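Local coordinates for penicillin binding protein 2X (Streptococcus thermophilus, PDB 5U47) that probably acts as a transpeptidase that cross-links peptidoglycan strands during septal cell wall synthesis and is inactivated by beta-lactams, at residues 497-511 with 525-537. The protein carries 1 engineered substitution. Numbering follows the deposited sequence.
Engineered in segment 497-511: T503 (natural residue Ala).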
loop_
_atom_site.group_PDB
_atom_site.type_symbol
_atom_site.label_atom_id
_atom_site.label_comp_id
_atom_site.label_asym_id
_atom_site.label_seq_id
_atom_site.Cartn_x
_atom_site.Cartn_y
_atom_site.Cartn_z
ATOM N N VAL A 497 -22.305 11.655 7.652
ATOM C CA VAL A 497 -21.330 11.416 8.720
ATOM C C VAL A 497 -21.718 12.363 9.860
ATOM O O VAL A 497 -21.397 13.559 9.833
ATOM C CB VAL A 497 -19.890 11.660 8.231
ATOM C CG1 VAL A 497 -18.895 11.312 9.326
ATOM C CG2 VAL A 497 -19.599 10.825 6.988
ATOM N N GLY A 498 -22.461 11.837 10.839
ATOM C CA GLY A 498 -22.995 12.678 11.919
ATOM C C GLY A 498 -23.796 13.810 11.276
ATOM O O GLY A 498 -24.614 13.562 10.389
ATOM N N ASN A 499 -23.534 15.042 11.710
ATOM C CA ASN A 499 -24.202 16.230 11.160
ATOM C C ASN A 499 -23.252 17.072 10.280
ATOM O O ASN A 499 -23.520 18.239 10.016
ATOM C CB ASN A 499 -24.803 17.077 12.301
ATOM C CG ASN A 499 -23.769 17.498 13.343
ATOM O OD1 ASN A 499 -22.563 17.447 13.106
ATOM N ND2 ASN A 499 -24.246 17.916 14.503
ATOM N N ASN A 500 -22.158 16.463 9.823
ATOM C CA ASN A 500 -21.171 17.167 8.998
ATOM C C ASN A 500 -21.612 17.303 7.560
ATOM O O ASN A 500 -22.371 16.470 7.051
ATOM C CB ASN A 500 -19.847 16.384 8.928
ATOM C CG ASN A 500 -19.043 16.452 10.193
ATOM O OD1 ASN A 500 -18.899 15.463 10.909
ATOM N ND2 ASN A 500 -18.511 17.618 10.476
ATOM N N ASP A 501 -21.112 18.355 6.907
ATOM C CA ASP A 501 -21.251 18.506 5.471
ATOM C C ASP A 501 -20.211 17.537 4.905
ATOM O O ASP A 501 -19.078 17.463 5.410
ATOM C CB ASP A 501 -20.912 19.919 5.001
ATOM C CG ASP A 501 -21.978 20.940 5.347
ATOM O OD1 ASP A 501 -23.182 20.595 5.467
ATOM O OD2 ASP A 501 -21.603 22.117 5.463
ATOM N N VAL A 502 -20.586 16.808 3.865
ATOM C CA VAL A 502 -19.699 15.823 3.278
ATOM C C VAL A 502 -19.498 16.140 1.803
ATOM O O VAL A 502 -20.448 16.334 1.051
ATOM C CB VAL A 502 -20.254 14.394 3.413
ATOM C CG1 VAL A 502 -19.174 13.382 3.076
ATOM C CG2 VAL A 502 -20.771 14.130 4.835
ATOM N N THR A 503 -18.241 16.188 1.422
ATOM C CA THR A 503 -17.804 16.464 0.055
ATOM C C THR A 503 -17.751 15.120 -0.671
ATOM O O THR A 503 -16.944 14.243 -0.319
ATOM C CB THR A 503 -16.433 17.175 0.132
ATOM O OG1 THR A 503 -16.673 18.572 0.340
ATOM C CG2 THR A 503 -15.564 16.978 -1.112
ATOM N N VAL A 504 -18.618 14.930 -1.665
ATOM C CA VAL A 504 -18.659 13.657 -2.356
ATOM C C VAL A 504 -18.734 13.778 -3.872
ATOM O O VAL A 504 -19.167 14.799 -4.402
ATOM C CB VAL A 504 -19.875 12.850 -1.878
ATOM C CG1 VAL A 504 -19.805 12.621 -0.370
ATOM C CG2 VAL A 504 -21.174 13.589 -2.221
ATOM N N LYS A 505 -18.297 12.724 -4.556
ATOM C CA LYS A 505 -18.463 12.602 -6.008
ATOM C C LYS A 505 -18.534 11.134 -6.339
ATOM O O LYS A 505 -17.669 10.351 -5.945
ATOM C CB LYS A 505 -17.341 13.259 -6.807
ATOM C CG LYS A 505 -17.578 13.220 -8.334
ATOM C CD LYS A 505 -18.806 14.036 -8.766
ATOM C CE LYS A 505 -19.102 13.900 -10.248
ATOM N NZ LYS A 505 -19.845 12.649 -10.573
ATOM N N SER A 506 -19.556 10.769 -7.084
ATOM C CA SER A 506 -19.763 9.412 -7.492
ATOM C C SER A 506 -19.181 9.237 -8.847
ATOM O O SER A 506 -18.938 10.202 -9.587
ATOM C CB SER A 506 -21.273 9.125 -7.623
ATOM O OG SER A 506 -21.865 10.026 -8.558
ATOM N N GLY A 507 -19.045 7.984 -9.217
ATOM C CA GLY A 507 -18.599 7.664 -10.524
ATOM C C GLY A 507 -19.138 6.357 -11.057
ATOM O O GLY A 507 -19.461 5.414 -10.315
ATOM N N THR A 508 -19.279 6.333 -12.371
ATOM C CA THR A 508 -19.636 5.147 -13.110
ATOM C C THR A 508 -18.585 5.200 -14.193
ATOM O O THR A 508 -18.158 6.303 -14.596
ATOM C CB THR A 508 -21.043 5.201 -13.733
ATOM O OG1 THR A 508 -21.139 6.320 -14.622
ATOM C CG2 THR A 508 -22.106 5.318 -12.652
ATOM N N ALA A 509 -18.127 4.037 -14.626
ATOM C CA ALA A 509 -17.156 3.962 -15.682
ATOM C C ALA A 509 -17.501 2.772 -16.537
ATOM O O ALA A 509 -17.891 1.694 -16.040
ATOM C CB ALA A 509 -15.736 3.851 -15.127
ATOM N N GLN A 510 -17.343 2.989 -17.831
ATOM C CA GLN A 510 -17.563 1.964 -18.809
ATOM C C GLN A 510 -16.355 1.021 -18.661
ATOM O O GLN A 510 -15.231 1.482 -18.392
ATOM C CB GLN A 510 -17.591 2.610 -20.204
ATOM C CG GLN A 510 -18.722 2.147 -21.087
ATOM C CD GLN A 510 -20.064 2.717 -20.659
ATOM O OE1 GLN A 510 -20.140 3.578 -19.772
ATOM N NE2 GLN A 510 -21.137 2.248 -21.304
ATOM N N VAL A 511 -16.582 -0.279 -18.784
ATOM C CA VAL A 511 -15.508 -1.258 -18.659
ATOM C C VAL A 511 -15.185 -1.882 -20.017
ATOM O O VAL A 511 -16.104 -2.265 -20.737
ATOM C CB VAL A 511 -15.864 -2.374 -17.661
ATOM C CG1 VAL A 511 -14.767 -3.437 -17.620
ATOM C CG2 VAL A 511 -16.076 -1.787 -16.272
ATOM N N GLU A 525 -22.821 -3.390 -15.996
ATOM C CA GLU A 525 -21.509 -3.925 -16.347
ATOM C C GLU A 525 -20.581 -2.693 -16.413
ATOM O O GLU A 525 -20.075 -2.277 -17.460
ATOM C CB GLU A 525 -21.605 -4.736 -17.642
ATOM C CG GLU A 525 -20.764 -6.010 -17.629
ATOM C CD GLU A 525 -21.242 -7.031 -18.647
ATOM O OE1 GLU A 525 -21.206 -8.242 -18.330
ATOM O OE2 GLU A 525 -21.681 -6.624 -19.752
ATOM N N THR A 526 -20.392 -2.122 -15.232
ATOM C CA THR A 526 -19.652 -0.893 -15.036
ATOM C C THR A 526 -18.823 -0.941 -13.780
ATOM O O THR A 526 -18.973 -1.851 -12.957
ATOM C CB THR A 526 -20.647 0.277 -14.806
ATOM O OG1 THR A 526 -21.571 -0.090 -13.756
ATOM C CG2 THR A 526 -21.417 0.613 -16.082
ATOM N N LEU A 527 -17.938 0.038 -13.660
ATOM C CA LEU A 527 -17.141 0.225 -12.481
ATOM C C LEU A 527 -17.816 1.378 -11.777
ATOM O O LEU A 527 -17.916 2.472 -12.344
ATOM C CB LEU A 527 -15.711 0.613 -12.828
ATOM C CG LEU A 527 -14.877 0.929 -11.585
ATOM C CD1 LEU A 527 -14.598 -0.321 -10.760
ATOM C CD2 LEU A 527 -13.575 1.577 -11.983
ATOM N N ASN A 528 -18.321 1.122 -10.571
ATOM C CA ASN A 528 -18.975 2.150 -9.759
ATOM C C ASN A 528 -18.077 2.584 -8.614
ATOM O O ASN A 528 -17.434 1.749 -7.980
ATOM C CB ASN A 528 -20.304 1.612 -9.219
ATOM C CG ASN A 528 -21.288 1.266 -10.332
ATOM O OD1 ASN A 528 -21.134 1.693 -11.463
ATOM N ND2 ASN A 528 -22.310 0.520 -10.000
ATOM N N SER A 529 -18.037 3.878 -8.335
ATOM C CA SER A 529 -17.138 4.377 -7.308
ATOM C C SER A 529 -17.612 5.640 -6.645
ATOM O O SER A 529 -18.542 6.296 -7.114
ATOM C CB SER A 529 -15.735 4.590 -7.895
ATOM O OG SER A 529 -15.696 5.609 -8.887
ATOM N N VAL A 530 -16.978 5.969 -5.525
ATOM C CA VAL A 530 -17.277 7.205 -4.831
ATOM C C VAL A 530 -16.059 7.678 -4.045
ATOM O O VAL A 530 -15.273 6.854 -3.527
ATOM C CB VAL A 530 -18.494 7.040 -3.871
ATOM C CG1 VAL A 530 -18.198 6.095 -2.711
ATOM C CG2 VAL A 530 -18.945 8.378 -3.329
ATOM N N VAL A 531 -15.875 8.995 -4.007
ATOM C CA VAL A 531 -14.874 9.601 -3.145
ATOM C C VAL A 531 -15.650 10.481 -2.185
ATOM O O VAL A 531 -16.639 11.114 -2.596
ATOM C CB VAL A 531 -13.820 10.421 -3.889
ATOM C CG1 VAL A 531 -14.439 11.567 -4.700
ATOM C CG2 VAL A 531 -12.783 10.937 -2.901
ATOM N N ALA A 532 -15.246 10.472 -0.915
ATOM C CA ALA A 532 -15.888 11.259 0.128
ATOM C C ALA A 532 -14.817 11.871 1.031
ATOM O O ALA A 532 -13.788 11.233 1.316
ATOM C CB ALA A 532 -16.829 10.380 0.935
ATOM N N MET A 533 -15.054 13.117 1.438
ATOM C CA MET A 533 -14.159 13.870 2.292
ATOM C C MET A 533 -14.980 14.537 3.383
ATOM O O MET A 533 -15.998 15.163 3.117
ATOM C CB MET A 533 -13.383 14.928 1.490
ATOM C CG MET A 533 -12.588 14.344 0.332
ATOM S SD MET A 533 -11.780 15.613 -0.626
ATOM C CE MET A 533 -11.172 14.738 -2.064
ATOM N N VAL A 534 -14.533 14.389 4.619
ATOM C CA VAL A 534 -15.264 14.915 5.739
ATOM C C VAL A 534 -14.287 15.435 6.788
ATOM O O VAL A 534 -13.188 14.869 6.931
ATOM C CB VAL A 534 -16.180 13.808 6.332
ATOM C CG1 VAL A 534 -15.362 12.692 6.960
ATOM C CG2 VAL A 534 -17.160 14.371 7.345
ATOM N N PRO A 535 -14.579 16.573 7.422
ATOM C CA PRO A 535 -15.700 17.462 7.101
ATOM C C PRO A 535 -15.348 18.170 5.798
ATOM O O PRO A 535 -14.187 18.190 5.408
ATOM C CB PRO A 535 -15.742 18.453 8.265
ATOM C CG PRO A 535 -14.740 17.995 9.254
ATOM C CD PRO A 535 -13.823 17.017 8.598
ATOM N N SER A 536 -16.330 18.747 5.127
ATOM C CA SER A 536 -16.103 19.314 3.808
ATOM C C SER A 536 -15.137 20.498 3.733
ATOM O O SER A 536 -14.246 20.528 2.890
ATOM C CB SER A 536 -17.444 19.700 3.174
ATOM O OG SER A 536 -17.231 20.308 1.915
ATOM N N GLU A 537 -15.310 21.453 4.628
ATOM C CA GLU A 537 -14.544 22.670 4.580
ATOM C C GLU A 537 -13.075 22.531 5.015
ATOM O O GLU A 537 -12.225 23.214 4.484
ATOM C CB GLU A 537 -15.268 23.723 5.412
ATOM C CG GLU A 537 -14.968 25.136 5.003
ATOM C CD GLU A 537 -16.036 26.085 5.509
ATOM O OE1 GLU A 537 -16.102 26.308 6.736
ATOM O OE2 GLU A 537 -16.806 26.601 4.669
HETATM O O HOH W 1 -19.080 -0.935 -19.652
#
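The antiparallel hairpin of strands 503-510 and 526-534, at the edge of the five-stranded sheet of the penicillin-binding transpeptidase fold, pairs K505 with V531 and G507 with S529. K505-S506-G507 is consistent with the KSG motif that flanks the active-site cleft in this family. The K505-V531 pair is held by two backbone bonds, K505 N to V531 O and V531 N to K505 O, both 3.0 Å. Beside it, G507 N reaches S529 O at 2.7 Å but lies 39° out of its carbonyl plane, and S529 N sits similarly above that of G507 O. G507 has no side chain, and S529 OG lies 3.9 Å from its CA. K505 CB rests against V531 CG1; beyond it the chain bends at chi2 (65°) and chi4 and leads away from strand 526-534, bringing NZ back to S506 O at 2.8 Å. NZ also bonds S354 OG, an approach consistent with the serine of the SxN motif in this family. On the face shared by S506 and V530, S506 OG hydrogen-bonds T484 OG1, while V530 CG2 comes within 3.5 Å of K505 O and the valine packs on helix 558-572. Toward the 534 end, V534 CG2, anti to its own N (chi1 67° places CG1 instead between N and C), fits against V497 CB and N500 CB. T503, an engineered residue, sets CG2 across M533 CB, and its OG1 hydrogen-bonds R470 O of helix 463-478. At the other end, a water accepts from V511 N at 2.7 Å and lies 2.8 Å from E525 O.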